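Local coordinates for DNA processing protein DprA (Streptococcus pneumoniae, PDB 3UQZ) that helps load RecA onto incoming single-stranded DNA during natural transformation, binding that DNA cooperatively and shielding it from nucleases, at residues Asp84-Tyr89 and Glu239-Asp243; Leu101-Lys105 and Gly159-Ala163; Lys108-Val112 and Leu215-Val221; Leu142-Thr148 and Pro174-Leu180; Leu231-Glu235 and His260-Gln264. One frame throughout, in Å; residues are numbered along the deposited sequence.

Contact 1 of 5, residues Asp84-Tyr89 and Glu239-Asp243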
# COMPACT_ATOMS: atom_id res chain seq x y z
N ASP A 84 -3.82 -11.12 -26.67
CA ASP A 84 -4.18 -10.89 -25.27
C ASP A 84 -5.66 -10.51 -25.14
O ASP A 84 -6.32 -10.98 -24.23
CB ASP A 84 -3.30 -9.81 -24.64
CG ASP A 84 -1.88 -10.24 -24.34
OD1 ASP A 84 -1.70 -11.32 -23.72
OD2 ASP A 84 -0.94 -9.48 -24.66
N LEU A 85 -6.17 -9.66 -26.06
CA LEU A 85 -7.56 -9.24 -26.08
C LEU A 85 -8.52 -10.41 -26.40
O LEU A 85 -9.62 -10.45 -25.86
CB LEU A 85 -7.77 -8.04 -27.06
CG LEU A 85 -9.15 -7.38 -27.10
CD1 LEU A 85 -9.56 -6.79 -25.75
CD2 LEU A 85 -9.22 -6.34 -28.20
N SER A 86 -8.09 -11.37 -27.22
CA SER A 86 -8.89 -12.55 -27.59
C SER A 86 -9.17 -13.47 -26.40
O SER A 86 -10.15 -14.21 -26.43
CB SER A 86 -8.20 -13.33 -28.70
OG SER A 86 -7.04 -13.96 -28.20
N GLU A 87 -8.30 -13.44 -25.37
CA GLU A 87 -8.37 -14.29 -24.18
C GLU A 87 -9.41 -13.86 -23.14
O GLU A 87 -9.71 -14.64 -22.23
CB GLU A 87 -7.01 -14.41 -23.50
CG GLU A 87 -5.94 -15.09 -24.33
CD GLU A 87 -4.56 -14.78 -23.79
OE1 GLU A 87 -3.57 -15.01 -24.53
OE2 GLU A 87 -4.46 -14.28 -22.64
N ILE A 88 -9.94 -12.64 -23.24
CA ILE A 88 -10.92 -12.15 -22.27
C ILE A 88 -12.31 -12.70 -22.52
O ILE A 88 -12.62 -13.14 -23.63
CB ILE A 88 -10.94 -10.60 -22.12
CG1 ILE A 88 -11.44 -9.89 -23.40
CG2 ILE A 88 -9.60 -10.06 -21.65
CD1 ILE A 88 -12.28 -8.71 -23.18
N TYR A 89 -13.14 -12.68 -21.49
CA TYR A 89 -14.53 -13.09 -21.63
C TYR A 89 -15.23 -11.94 -22.38
O TYR A 89 -15.00 -10.76 -22.04
CB TYR A 89 -15.17 -13.34 -20.25
CG TYR A 89 -16.68 -13.47 -20.31
CD1 TYR A 89 -17.27 -14.58 -20.92
CD2 TYR A 89 -17.51 -12.47 -19.82
CE1 TYR A 89 -18.66 -14.69 -21.02
CE2 TYR A 89 -18.89 -12.57 -19.92
CZ TYR A 89 -19.46 -13.68 -20.52
OH TYR A 89 -20.83 -13.79 -20.62
N GLU A 239 -9.36 -10.66 -12.13
CA GLU A 239 -10.10 -11.87 -12.47
C GLU A 239 -9.61 -12.46 -13.80
O GLU A 239 -9.68 -13.67 -13.99
CB GLU A 239 -11.62 -11.58 -12.54
CG GLU A 239 -12.31 -11.44 -11.19
CD GLU A 239 -13.61 -10.66 -11.18
OE1 GLU A 239 -14.37 -10.72 -12.17
OE2 GLU A 239 -13.88 -9.99 -10.15
N GLU A 240 -9.11 -11.60 -14.72
CA GLU A 240 -8.57 -12.01 -16.02
C GLU A 240 -7.07 -12.41 -15.92
O GLU A 240 -6.45 -12.74 -16.94
CB GLU A 240 -8.78 -10.90 -17.08
CG GLU A 240 -10.22 -10.72 -17.55
CD GLU A 240 -10.84 -11.78 -18.44
OE1 GLU A 240 -10.12 -12.69 -18.91
OE2 GLU A 240 -12.07 -11.69 -18.68
N GLY A 241 -6.53 -12.41 -14.70
CA GLY A 241 -5.14 -12.76 -14.42
C GLY A 241 -4.12 -11.69 -14.76
O GLY A 241 -2.93 -12.00 -14.88
N ARG A 242 -4.57 -10.43 -14.89
CA ARG A 242 -3.69 -9.29 -15.22
C ARG A 242 -3.17 -8.62 -13.94
O ARG A 242 -3.85 -8.60 -12.92
CB ARG A 242 -4.41 -8.26 -16.12
CG ARG A 242 -5.19 -8.81 -17.33
CD ARG A 242 -4.31 -9.55 -18.33
NE ARG A 242 -4.78 -9.39 -19.71
CZ ARG A 242 -5.64 -10.20 -20.31
NH1 ARG A 242 -6.16 -11.24 -19.66
NH2 ARG A 242 -5.99 -9.99 -21.57
N ASP A 243 -1.93 -8.09 -14.01
CA ASP A 243 -1.29 -7.40 -12.90
C ASP A 243 -1.90 -6.03 -12.72
O ASP A 243 -2.16 -5.33 -13.71
CB ASP A 243 0.22 -7.24 -13.13
CG ASP A 243 1.05 -8.50 -13.09
OD1 ASP A 243 0.73 -9.41 -12.28
OD2 ASP A 243 2.08 -8.55 -13.81
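Glu240 OE2 accepts the backbone N-H of Tyr89 at 3.2 Å, in an almost perfectly straight bond (179°), and is also held by a salt bridge from Arg236. The amide meets this oxygen on its syn side, somewhat out of the carboxylate plane. A bend at chi2 (-72°) turns the glutamate chain so that its carboxylate lies across Ile88. OE1 rests 3.5 Å from Ile88 CA, and the CG2 methyl of Ile88 comes within 3.8 Å of that same oxygen.

This methyl also touches the second polar group of the contact, packing 3.6 Å from Arg242 NH2. The arginine side chain crosses the isoleucine at roughly a right angle. Gly241, with its positive phi, closes helix 229-239 in a Schellman motif, and one residue later the chain enters strand 243-246 of the Rossmann-like sheet. Arg242 therefore starts just beyond the helix end and folds back on it. Its NH1 donates to Glu240 O at 3.1 Å, with the oxygen in the guanidinium plane but the donor above the plane of the carbonyl.

NH2 reaches Asp84 O at 2.9 Å, a weak bond because its N-H points well off the oxygen (117°); the same nitrogen also donates to Gly214 O, while NE donates to Cys216 O. Several main-chain carbonyls thus hold the guanidinium group in place. Glu87 may add a weak electrostatic attraction, with OE2 4.6 Å from Arg242 NH1 and well out of the guanidinium plane. The Asp84 carboxylate turns instead to Arg217, with which it forms a salt bridge.

Contact 2 of 5, residues Leu101-Lys105 and Gly159-Ala163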
# COMPACT_ATOMS: atom_id res chain seq x y z
N LEU A 101 -2.43 0.99 -36.77
CA LEU A 101 -2.62 -0.34 -36.17
C LEU A 101 -1.32 -0.95 -35.67
O LEU A 101 -1.39 -1.94 -34.94
CB LEU A 101 -3.28 -1.31 -37.16
CG LEU A 101 -4.79 -1.23 -37.37
CD1 LEU A 101 -5.27 -2.40 -38.22
CD2 LEU A 101 -5.55 -1.22 -36.06
N ASP A 102 -0.15 -0.39 -36.05
CA ASP A 102 1.15 -0.92 -35.63
C ASP A 102 1.36 -0.85 -34.11
O ASP A 102 2.09 -1.68 -33.56
CB ASP A 102 2.31 -0.24 -36.38
CG ASP A 102 2.42 -0.63 -37.84
OD1 ASP A 102 1.99 -1.77 -38.20
OD2 ASP A 102 2.95 0.18 -38.64
N LEU A 103 0.68 0.10 -33.45
CA LEU A 103 0.72 0.30 -32.01
C LEU A 103 0.23 -0.94 -31.25
O LEU A 103 0.65 -1.15 -30.11
CB LEU A 103 -0.07 1.55 -31.60
CG LEU A 103 0.69 2.89 -31.64
CD1 LEU A 103 0.81 3.42 -33.03
CD2 LEU A 103 -0.05 3.93 -30.87
N LEU A 104 -0.60 -1.79 -31.90
CA LEU A 104 -1.11 -3.03 -31.31
C LEU A 104 -0.02 -4.11 -31.25
O LEU A 104 -0.23 -5.14 -30.62
CB LEU A 104 -2.32 -3.57 -32.10
CG LEU A 104 -3.60 -2.74 -32.16
CD1 LEU A 104 -4.62 -3.40 -33.11
CD2 LEU A 104 -4.22 -2.54 -30.77
N LYS A 105 1.13 -3.90 -31.94
CA LYS A 105 2.24 -4.87 -31.99
C LYS A 105 3.23 -4.68 -30.83
O LYS A 105 4.07 -5.54 -30.58
CB LYS A 105 2.98 -4.79 -33.34
CG LYS A 105 2.15 -5.21 -34.55
CD LYS A 105 2.90 -4.92 -35.85
CE LYS A 105 2.01 -4.99 -37.06
NZ LYS A 105 2.70 -4.47 -38.27
N GLY A 159 6.47 9.27 -26.39
CA GLY A 159 5.97 7.90 -26.43
C GLY A 159 4.69 7.72 -27.22
O GLY A 159 4.21 8.64 -27.87
N LYS A 160 4.13 6.51 -27.15
CA LYS A 160 2.92 6.17 -27.90
C LYS A 160 1.72 5.92 -27.01
O LYS A 160 1.88 5.41 -25.91
CB LYS A 160 3.18 4.95 -28.82
CG LYS A 160 4.35 5.12 -29.82
CD LYS A 160 4.27 6.33 -30.79
CE LYS A 160 3.21 6.23 -31.87
NZ LYS A 160 3.19 7.45 -32.72
N THR A 161 0.52 6.28 -27.50
CA THR A 161 -0.74 6.07 -26.77
C THR A 161 -1.89 5.47 -27.62
O THR A 161 -2.03 5.78 -28.80
CB THR A 161 -1.16 7.35 -25.99
OG1 THR A 161 -2.13 6.98 -25.02
CG2 THR A 161 -1.73 8.44 -26.88
N ILE A 162 -2.73 4.62 -26.98
CA ILE A 162 -3.94 4.06 -27.58
C ILE A 162 -5.13 4.53 -26.75
O ILE A 162 -5.11 4.38 -25.53
CB ILE A 162 -3.94 2.50 -27.72
CG1 ILE A 162 -2.80 1.99 -28.62
CG2 ILE A 162 -5.31 1.97 -28.22
CD1 ILE A 162 -2.56 0.49 -28.55
N ALA A 163 -6.16 5.10 -27.41
CA ALA A 163 -7.41 5.51 -26.76
C ALA A 163 -8.54 4.56 -27.15
O ALA A 163 -8.69 4.22 -28.33
CB ALA A 163 -7.77 6.93 -27.13
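Leu103 lies over the start of strand 161-164, its isobutyl group spread across Lys160, Thr161 and Ile162. The CD2 methyl does most of the touching: it sits 3.4 Å from the carbonyl oxygen Thr161 O and 4.0 Å from Ile162 CG1. CD1 goes the other way, to the aliphatic part of Lys160, where it meets CE at 3.9 Å.

The lysine chain is bent at both chi2 and chi3 (-56° and -71°), which folds its methylene groups over the leucine, crossing it at about a right angle, while the ammonium group continues to Asp187 O. On the other flank, Ile162 CD1 slips beneath the short 3-10 turn, 3.9 Å from Leu103 O and 4.1 Å from Leu104 CD2. The side chains meet by van der Waals packing, two methyl groups resting against backbone carbonyl oxygens. Leu104 carries it farther over the sheet by packing on Leu189 and Leu191 of strand 189-192 and on Phe74.

Thr161 points its side chain to the other face of the strand, against His151, Ala154 and Leu155 of helix 146-157. Strand 161-164 is thereby sandwiched between that helix and the 3-10 turn joining strands 94-99 and 108-113, the layered build expected of a Rossmann-type alpha/beta domain.

Contact 3 of 5, residues Lys108-Val112 and Leu215-Val221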
# COMPACT_ATOMS: atom_id res chain seq x y z
N LYS A 108 1.95 -3.11 -24.11
CA LYS A 108 0.97 -2.12 -23.65
C LYS A 108 0.68 -2.20 -22.15
O LYS A 108 0.67 -3.29 -21.57
CB LYS A 108 -0.34 -2.30 -24.43
CG LYS A 108 -0.22 -2.09 -25.93
CD LYS A 108 -1.43 -2.61 -26.71
CE LYS A 108 -1.45 -4.10 -26.92
NZ LYS A 108 -0.38 -4.60 -27.82
N VAL A 109 0.40 -1.04 -21.54
CA VAL A 109 0.02 -0.91 -20.13
C VAL A 109 -1.22 -0.01 -20.05
O VAL A 109 -1.28 1.03 -20.72
CB VAL A 109 1.18 -0.49 -19.17
CG1 VAL A 109 1.61 0.97 -19.35
CG2 VAL A 109 0.83 -0.77 -17.71
N ALA A 110 -2.22 -0.44 -19.28
CA ALA A 110 -3.43 0.34 -19.08
C ALA A 110 -3.23 1.33 -17.91
O ALA A 110 -2.42 1.08 -17.02
CB ALA A 110 -4.60 -0.58 -18.79
N VAL A 111 -3.90 2.49 -17.98
CA VAL A 111 -3.86 3.53 -16.95
C VAL A 111 -5.30 3.98 -16.71
O VAL A 111 -5.96 4.46 -17.63
CB VAL A 111 -2.90 4.72 -17.24
CG1 VAL A 111 -2.83 5.67 -16.04
CG2 VAL A 111 -1.50 4.25 -17.61
N VAL A 112 -5.79 3.76 -15.48
CA VAL A 112 -7.18 4.09 -15.11
C VAL A 112 -7.21 4.93 -13.83
O VAL A 112 -6.27 4.88 -13.04
CB VAL A 112 -8.15 2.85 -15.05
CG1 VAL A 112 -8.28 2.18 -16.41
CG2 VAL A 112 -7.75 1.84 -14.00
N LEU A 215 -6.59 -5.50 -23.54
CA LEU A 215 -5.50 -5.18 -24.44
C LEU A 215 -4.11 -5.32 -23.77
O LEU A 215 -3.14 -5.59 -24.46
CB LEU A 215 -5.68 -3.72 -24.88
CG LEU A 215 -5.73 -3.32 -26.37
CD1 LEU A 215 -6.13 -4.45 -27.28
CD2 LEU A 215 -6.64 -2.12 -26.57
N CYS A 216 -4.03 -5.12 -22.44
CA CYS A 216 -2.78 -5.06 -21.68
C CYS A 216 -2.49 -6.18 -20.69
O CYS A 216 -3.41 -6.83 -20.19
CB CYS A 216 -2.65 -3.69 -21.02
SG CYS A 216 -3.40 -2.34 -21.96
N ARG A 217 -1.19 -6.36 -20.36
CA ARG A 217 -0.70 -7.35 -19.40
C ARG A 217 -0.72 -6.80 -17.96
O ARG A 217 -0.60 -7.58 -17.00
CB ARG A 217 0.71 -7.84 -19.78
CG ARG A 217 0.82 -8.42 -21.19
CD ARG A 217 0.53 -9.90 -21.24
NE ARG A 217 1.74 -10.67 -21.54
CZ ARG A 217 2.15 -11.00 -22.76
NH1 ARG A 217 1.47 -10.61 -23.83
NH2 ARG A 217 3.26 -11.72 -22.92
N GLY A 218 -0.87 -5.48 -17.83
CA GLY A 218 -0.95 -4.78 -16.56
C GLY A 218 -1.80 -3.52 -16.61
O GLY A 218 -1.91 -2.88 -17.66
N VAL A 219 -2.39 -3.15 -15.45
CA VAL A 219 -3.22 -1.95 -15.29
C VAL A 219 -2.64 -1.09 -14.17
O VAL A 219 -2.43 -1.58 -13.08
CB VAL A 219 -4.73 -2.28 -15.03
CG1 VAL A 219 -5.57 -1.01 -14.98
CG2 VAL A 219 -5.29 -3.23 -16.08
N ILE A 220 -2.42 0.20 -14.45
CA ILE A 220 -1.94 1.19 -13.48
C ILE A 220 -3.14 1.99 -12.97
O ILE A 220 -3.87 2.57 -13.78
CB ILE A 220 -0.81 2.09 -14.06
CG1 ILE A 220 0.48 1.29 -14.35
CG2 ILE A 220 -0.52 3.30 -13.13
CD1 ILE A 220 1.52 2.03 -15.23
N VAL A 221 -3.36 1.98 -11.63
CA VAL A 221 -4.43 2.73 -10.96
C VAL A 221 -3.88 3.92 -10.21
O VAL A 221 -2.83 3.82 -9.58
CB VAL A 221 -5.34 1.93 -10.01
CG1 VAL A 221 -6.81 2.12 -10.35
CG2 VAL A 221 -4.94 0.46 -9.89
O HOH W 1 -2.00 -7.16 -27.13
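Ala110 bonds to strand 218-222 through both its N-H and its C=O: the N-H goes to Gly218 O at 2.9 Å, in the carbonyl plane, and its own oxygen accepts Ile220 N at 2.7 Å, the donor above the plane of the Ala110 carbonyl. One step on, Val112 N meets Ile220 O at 2.8 Å, nearly along the C=O axis. This is a parallel ladder in which Ala110 pairs with Val219, Val111 with Ile220 and Val112 with Val221; the strand segments run 29° apart.

Valines interlock on the face that carries Ala110. Val112 CG2 fits between CG1 of Val219 (3.7 Å) and CG1 of Val221 (3.8 Å), because a chi1 of -62° sets that methyl between the backbone N and carbonyl carbon. On the reverse face Val109 CG2 packs 3.8 Å from Ile220 CD1.

Before the ladder begins, Cys216 tucks its SG against Ala110 CB (3.8 Å). Lys108, bent at chi3 and chi4, brings CE to 3.3 Å from Leu215 O. Its ammonium group is held by the carbonyls of Leu104 and Phe106, and a water that bonds it only weakly also donates to Leu215 O.

Strand 137-140 flanks 108-113 on one side and strand 243-246 flanks 218-222 on the other, so the two strands lie inside the sheet. Here the chain order switches: strands after 108-113 build outward in one direction before 218-222 returns to its other edge, as in Rossmann folds. Helix 229-239 covers the Ala110 face, where Cys234 nestles among Val112, Val219 and Val221.

Contact 4 of 5, residues Leu142-Thr148 and Pro174-Leu180. With SO4 (sulfate ion), chain E.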
# COMPACT_ATOMS: atom_id res chain seq x y z
N LEU A 142 -9.50 8.17 -22.75
CA LEU A 142 -9.76 9.57 -23.11
C LEU A 142 -10.72 10.35 -22.19
O LEU A 142 -11.13 11.46 -22.53
CB LEU A 142 -10.20 9.65 -24.59
CG LEU A 142 -9.56 10.66 -25.53
CD1 LEU A 142 -8.17 11.08 -25.09
CD2 LEU A 142 -9.51 10.08 -26.90
N ALA A 143 -11.06 9.80 -21.01
CA ALA A 143 -11.93 10.44 -20.02
C ALA A 143 -11.18 11.61 -19.38
O ALA A 143 -9.94 11.66 -19.42
CB ALA A 143 -12.31 9.45 -18.94
N LYS A 144 -11.92 12.55 -18.78
CA LYS A 144 -11.27 13.66 -18.09
C LYS A 144 -10.61 13.14 -16.82
O LYS A 144 -10.99 12.09 -16.32
CB LYS A 144 -12.23 14.85 -17.85
CG LYS A 144 -13.39 14.62 -16.89
CD LYS A 144 -14.28 15.86 -16.84
CE LYS A 144 -15.52 15.68 -15.99
NZ LYS A 144 -16.48 16.81 -16.15
N GLY A 145 -9.57 13.82 -16.37
CA GLY A 145 -8.87 13.43 -15.16
C GLY A 145 -7.65 12.58 -15.43
O GLY A 145 -6.79 12.98 -16.22
N ILE A 146 -7.56 11.42 -14.75
CA ILE A 146 -6.44 10.47 -14.84
C ILE A 146 -6.14 10.01 -16.27
O ILE A 146 -4.98 10.01 -16.67
CB ILE A 146 -6.57 9.29 -13.83
CG1 ILE A 146 -6.63 9.78 -12.35
CG2 ILE A 146 -5.49 8.20 -14.04
CD1 ILE A 146 -5.33 10.42 -11.74
N ASP A 147 -7.19 9.64 -17.03
CA ASP A 147 -7.06 9.18 -18.41
C ASP A 147 -6.37 10.24 -19.27
O ASP A 147 -5.39 9.92 -19.95
CB ASP A 147 -8.43 8.78 -19.01
CG ASP A 147 -9.06 7.49 -18.50
OD1 ASP A 147 -8.79 7.11 -17.35
OD2 ASP A 147 -9.88 6.91 -19.23
N THR A 148 -6.83 11.51 -19.19
CA THR A 148 -6.24 12.63 -19.95
C THR A 148 -4.77 12.86 -19.57
O THR A 148 -3.94 13.06 -20.46
CB THR A 148 -7.11 13.88 -19.81
OG1 THR A 148 -8.43 13.56 -20.24
CG2 THR A 148 -6.58 15.06 -20.62
N PRO A 174 -15.13 13.35 -23.35
CA PRO A 174 -15.79 14.66 -23.12
C PRO A 174 -15.54 15.65 -24.26
O PRO A 174 -14.56 15.50 -25.00
CB PRO A 174 -15.19 15.11 -21.78
CG PRO A 174 -13.85 14.46 -21.71
CD PRO A 174 -13.98 13.15 -22.43
N LYS A 175 -16.44 16.65 -24.43
CA LYS A 175 -16.32 17.66 -25.49
C LYS A 175 -15.00 18.43 -25.47
O LYS A 175 -14.46 18.71 -26.53
CB LYS A 175 -17.52 18.63 -25.53
CG LYS A 175 -18.90 17.96 -25.74
CD LYS A 175 -19.50 18.09 -27.17
CE LYS A 175 -20.93 17.59 -27.27
NZ LYS A 175 -21.91 18.54 -26.67
N ALA A 176 -14.45 18.69 -24.27
CA ALA A 176 -13.19 19.42 -24.08
C ALA A 176 -11.97 18.69 -24.64
O ALA A 176 -10.95 19.33 -24.93
CB ALA A 176 -12.98 19.73 -22.61
N ASN A 177 -12.06 17.35 -24.80
CA ASN A 177 -10.96 16.52 -25.30
C ASN A 177 -10.95 16.32 -26.81
O ASN A 177 -10.16 15.51 -27.28
CB ASN A 177 -10.94 15.18 -24.57
CG ASN A 177 -10.28 15.22 -23.22
OD1 ASN A 177 -9.72 16.25 -22.79
ND2 ASN A 177 -10.30 14.08 -22.55
N LYS A 178 -11.79 17.07 -27.57
CA LYS A 178 -11.85 16.94 -29.03
C LYS A 178 -10.49 16.97 -29.70
O LYS A 178 -10.15 16.02 -30.40
CB LYS A 178 -12.81 17.95 -29.66
CG LYS A 178 -12.95 17.76 -31.17
CD LYS A 178 -13.70 18.88 -31.85
CE LYS A 178 -13.34 19.03 -33.31
NZ LYS A 178 -13.89 17.93 -34.13
N ARG A 179 -9.69 18.03 -29.44
CA ARG A 179 -8.35 18.22 -30.02
C ARG A 179 -7.41 17.07 -29.74
O ARG A 179 -6.67 16.66 -30.64
CB ARG A 179 -7.72 19.57 -29.61
CG ARG A 179 -8.45 20.80 -30.14
CD ARG A 179 -7.95 21.21 -31.50
NE ARG A 179 -8.60 22.44 -31.95
CZ ARG A 179 -9.66 22.47 -32.76
NH1 ARG A 179 -10.20 21.35 -33.21
NH2 ARG A 179 -10.17 23.64 -33.13
N LEU A 180 -7.45 16.53 -28.50
CA LEU A 180 -6.64 15.38 -28.07
C LEU A 180 -7.09 14.10 -28.78
O LEU A 180 -6.23 13.34 -29.22
CB LEU A 180 -6.68 15.23 -26.54
CG LEU A 180 -5.76 14.18 -25.89
CD1 LEU A 180 -4.29 14.51 -26.12
CD2 LEU A 180 -6.03 14.07 -24.42
S SO4 E . -12.61 22.62 -36.05
O1 SO4 E . -12.23 21.26 -35.61
O2 SO4 E . -12.25 22.81 -37.45
O3 SO4 E . -14.05 22.79 -35.91
O4 SO4 E . -11.94 23.62 -35.20
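Asn177 occupies the N-cap position of helix 178-187, yet its side chain makes no capping bond there and instead reaches across to the start of helix 146-157. Its ND2 gives one N-H to Leu142 O at 2.7 Å (141°) and the other to Thr148 OG1 at 3.0 Å (159°). Both acceptors lie close to the amide plane, which should fix the rotation of the group. Thr148 OG1 in turn donates to Ala143 O at 2.6 Å, so the relay runs from amide to hydroxyl to the main chain ahead of the helix.

Leu142 O is also approached by Pro174 CD at 3.3 Å. This proline follows a cis peptide bond, and its ring lies against the backbone of Ala143 and Lys144. The contact joins the N-terminal ends of two helices that precede and follow strand 161-164, at the C-terminal ends of the parallel strands of the Rossmann-like domain.

Apolar packing continues beside the relay. Leu180 extends away from its own N, chi1 -173°, which brings CD2 to 3.7 Å from Leu142 CD1 and 4.0 Å from Thr148 CG2. Arg179 faces elsewhere and binds two oxygens of a sulfate ion, probably from the crystallisation liquor, through NH1 and NH2.

Contact 5 of 5, residues Leu231-Glu235 and His260-Gln264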
# COMPACT_ATOMS: atom_id res chain seq x y z
N LEU A 231 -12.01 1.07 -10.07
CA LEU A 231 -11.92 -0.08 -9.16
C LEU A 231 -12.51 -1.32 -9.81
O LEU A 231 -11.89 -2.38 -9.76
CB LEU A 231 -12.61 0.25 -7.83
CG LEU A 231 -12.58 -0.83 -6.73
CD1 LEU A 231 -11.23 -0.91 -6.07
CD2 LEU A 231 -13.63 -0.56 -5.70
N ILE A 232 -13.69 -1.17 -10.45
CA ILE A 232 -14.41 -2.23 -11.17
C ILE A 232 -13.54 -2.81 -12.30
O ILE A 232 -13.43 -4.03 -12.41
CB ILE A 232 -15.83 -1.75 -11.62
CG1 ILE A 232 -16.76 -1.56 -10.40
CG2 ILE A 232 -16.47 -2.72 -12.63
CD1 ILE A 232 -17.96 -0.61 -10.59
N THR A 233 -12.85 -1.93 -13.06
CA THR A 233 -11.93 -2.28 -14.15
C THR A 233 -10.77 -3.14 -13.60
O THR A 233 -10.42 -4.15 -14.20
CB THR A 233 -11.43 -0.99 -14.84
OG1 THR A 233 -12.55 -0.22 -15.28
CG2 THR A 233 -10.52 -1.25 -16.02
N CYS A 234 -10.20 -2.75 -12.44
CA CYS A 234 -9.09 -3.44 -11.78
C CYS A 234 -9.48 -4.77 -11.17
O CYS A 234 -8.74 -5.75 -11.27
CB CYS A 234 -8.42 -2.53 -10.75
SG CYS A 234 -7.59 -1.10 -11.48
N GLU A 235 -10.66 -4.81 -10.53
CA GLU A 235 -11.18 -6.04 -9.96
C GLU A 235 -11.42 -7.07 -11.07
O GLU A 235 -11.03 -8.23 -10.92
CB GLU A 235 -12.43 -5.77 -9.11
CG GLU A 235 -12.11 -5.08 -7.79
CD GLU A 235 -13.26 -4.79 -6.84
OE1 GLU A 235 -14.37 -4.44 -7.32
OE2 GLU A 235 -13.04 -4.87 -5.61
N HIS A 260 -5.86 1.67 -2.29
CA HIS A 260 -5.47 1.11 -1.00
C HIS A 260 -6.12 -0.23 -0.76
O HIS A 260 -5.43 -1.16 -0.32
CB HIS A 260 -5.76 2.11 0.13
CG HIS A 260 -4.96 3.37 0.05
ND1 HIS A 260 -5.35 4.51 0.73
CD2 HIS A 260 -3.81 3.64 -0.63
CE1 HIS A 260 -4.44 5.43 0.45
NE2 HIS A 260 -3.50 4.95 -0.37
N HIS A 261 -7.41 -0.36 -1.10
CA HIS A 261 -8.17 -1.61 -0.99
C HIS A 261 -7.55 -2.68 -1.91
O HIS A 261 -7.37 -3.82 -1.47
CB HIS A 261 -9.65 -1.37 -1.33
CG HIS A 261 -10.47 -2.62 -1.42
ND1 HIS A 261 -10.93 -3.27 -0.28
CD2 HIS A 261 -10.89 -3.30 -2.51
CE1 HIS A 261 -11.61 -4.33 -0.71
NE2 HIS A 261 -11.62 -4.39 -2.05
N LEU A 262 -7.18 -2.29 -3.15
CA LEU A 262 -6.56 -3.17 -4.15
C LEU A 262 -5.22 -3.71 -3.66
O LEU A 262 -4.97 -4.91 -3.81
CB LEU A 262 -6.41 -2.47 -5.51
CG LEU A 262 -7.68 -2.38 -6.39
CD1 LEU A 262 -7.58 -1.21 -7.35
CD2 LEU A 262 -7.95 -3.67 -7.12
N ILE A 263 -4.36 -2.84 -3.07
CA ILE A 263 -3.05 -3.21 -2.52
C ILE A 263 -3.23 -4.23 -1.39
O ILE A 263 -2.52 -5.24 -1.36
CB ILE A 263 -2.21 -1.97 -2.08
CG1 ILE A 263 -1.79 -1.14 -3.31
CG2 ILE A 263 -0.99 -2.38 -1.25
CD1 ILE A 263 -1.45 0.32 -3.01
N GLN A 264 -4.23 -4.00 -0.52
CA GLN A 264 -4.56 -4.90 0.59
C GLN A 264 -4.96 -6.27 0.05
O GLN A 264 -4.56 -7.29 0.61
CB GLN A 264 -5.68 -4.32 1.46
CG GLN A 264 -5.25 -3.12 2.29
CD GLN A 264 -6.38 -2.47 3.06
OE1 GLN A 264 -7.55 -2.46 2.65
NE2 GLN A 264 -6.04 -1.83 4.16
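Leu262 reaches into helix 229-239 and meets both Cys234 and Leu231. Its CD1 methyl lies 3.7 Å from Cys234 CB, with CD2 almost as near to the same carbon. Leu231 approaches from a second direction, roughly at right angles to Cys234, its CD1 being 3.9 Å from Leu262 CG. The two leucines slide past each other in opposite directions. In Leu231 the CG is anti to the backbone N (chi1 -178°), which carries the methyl across toward the second helix although the side chain does not set out directly toward it.

His261 adds a more polar margin. Its CD2 lies 4.3 Å from Leu231 CD1, which approaches the ring obliquely. Glu235 sends its extended chain along the same margin, and OE2 stops 3.9 Å from His261 NE2, near the ring plane at its edge. That separation is too long for a hydrogen bond, and the carboxylate and ring planes are turned 73° apart.

The helix segments run nearly parallel, 17° apart with their axes 11.2 Å from each other, as helices of successive beta-alpha-beta units do. Beneath them, Leu262 packs on Val221 of strand 218-222. On other sides of helix 257-264, His260 and Ile263 pack against Pro248 and Leu269 of the second subunit, and Gln264 NE2 hydrogen-bonds to Leu269 O and Asp275 OD2 of that subunit, placing this helix at the dimer interface.

How the contacts relate
All five contacts lie within the Rossmann-like DNA recombination-mediator domain and are organised about its sheet. Contact 3, inside the sheet, touches each of the others: contact 1 lies about 11 Å away between centres, contacts 2 and 5 about 13 Å, contact 4 about 18 Å. Along the chain, contacts 2, 3 and 4 fall inside the loop closed by contact 1, while contact 5 crosses it. Contacts 2 and 4 share the run from helix 146-157 through strand 161-164 to helix 178-187; contact 5 follows contact 3 through strand 218-222 and helix 229-239. Contact 5 borders the second subunit of the assembly, consistent with the dimer that is crucial for loading RecA.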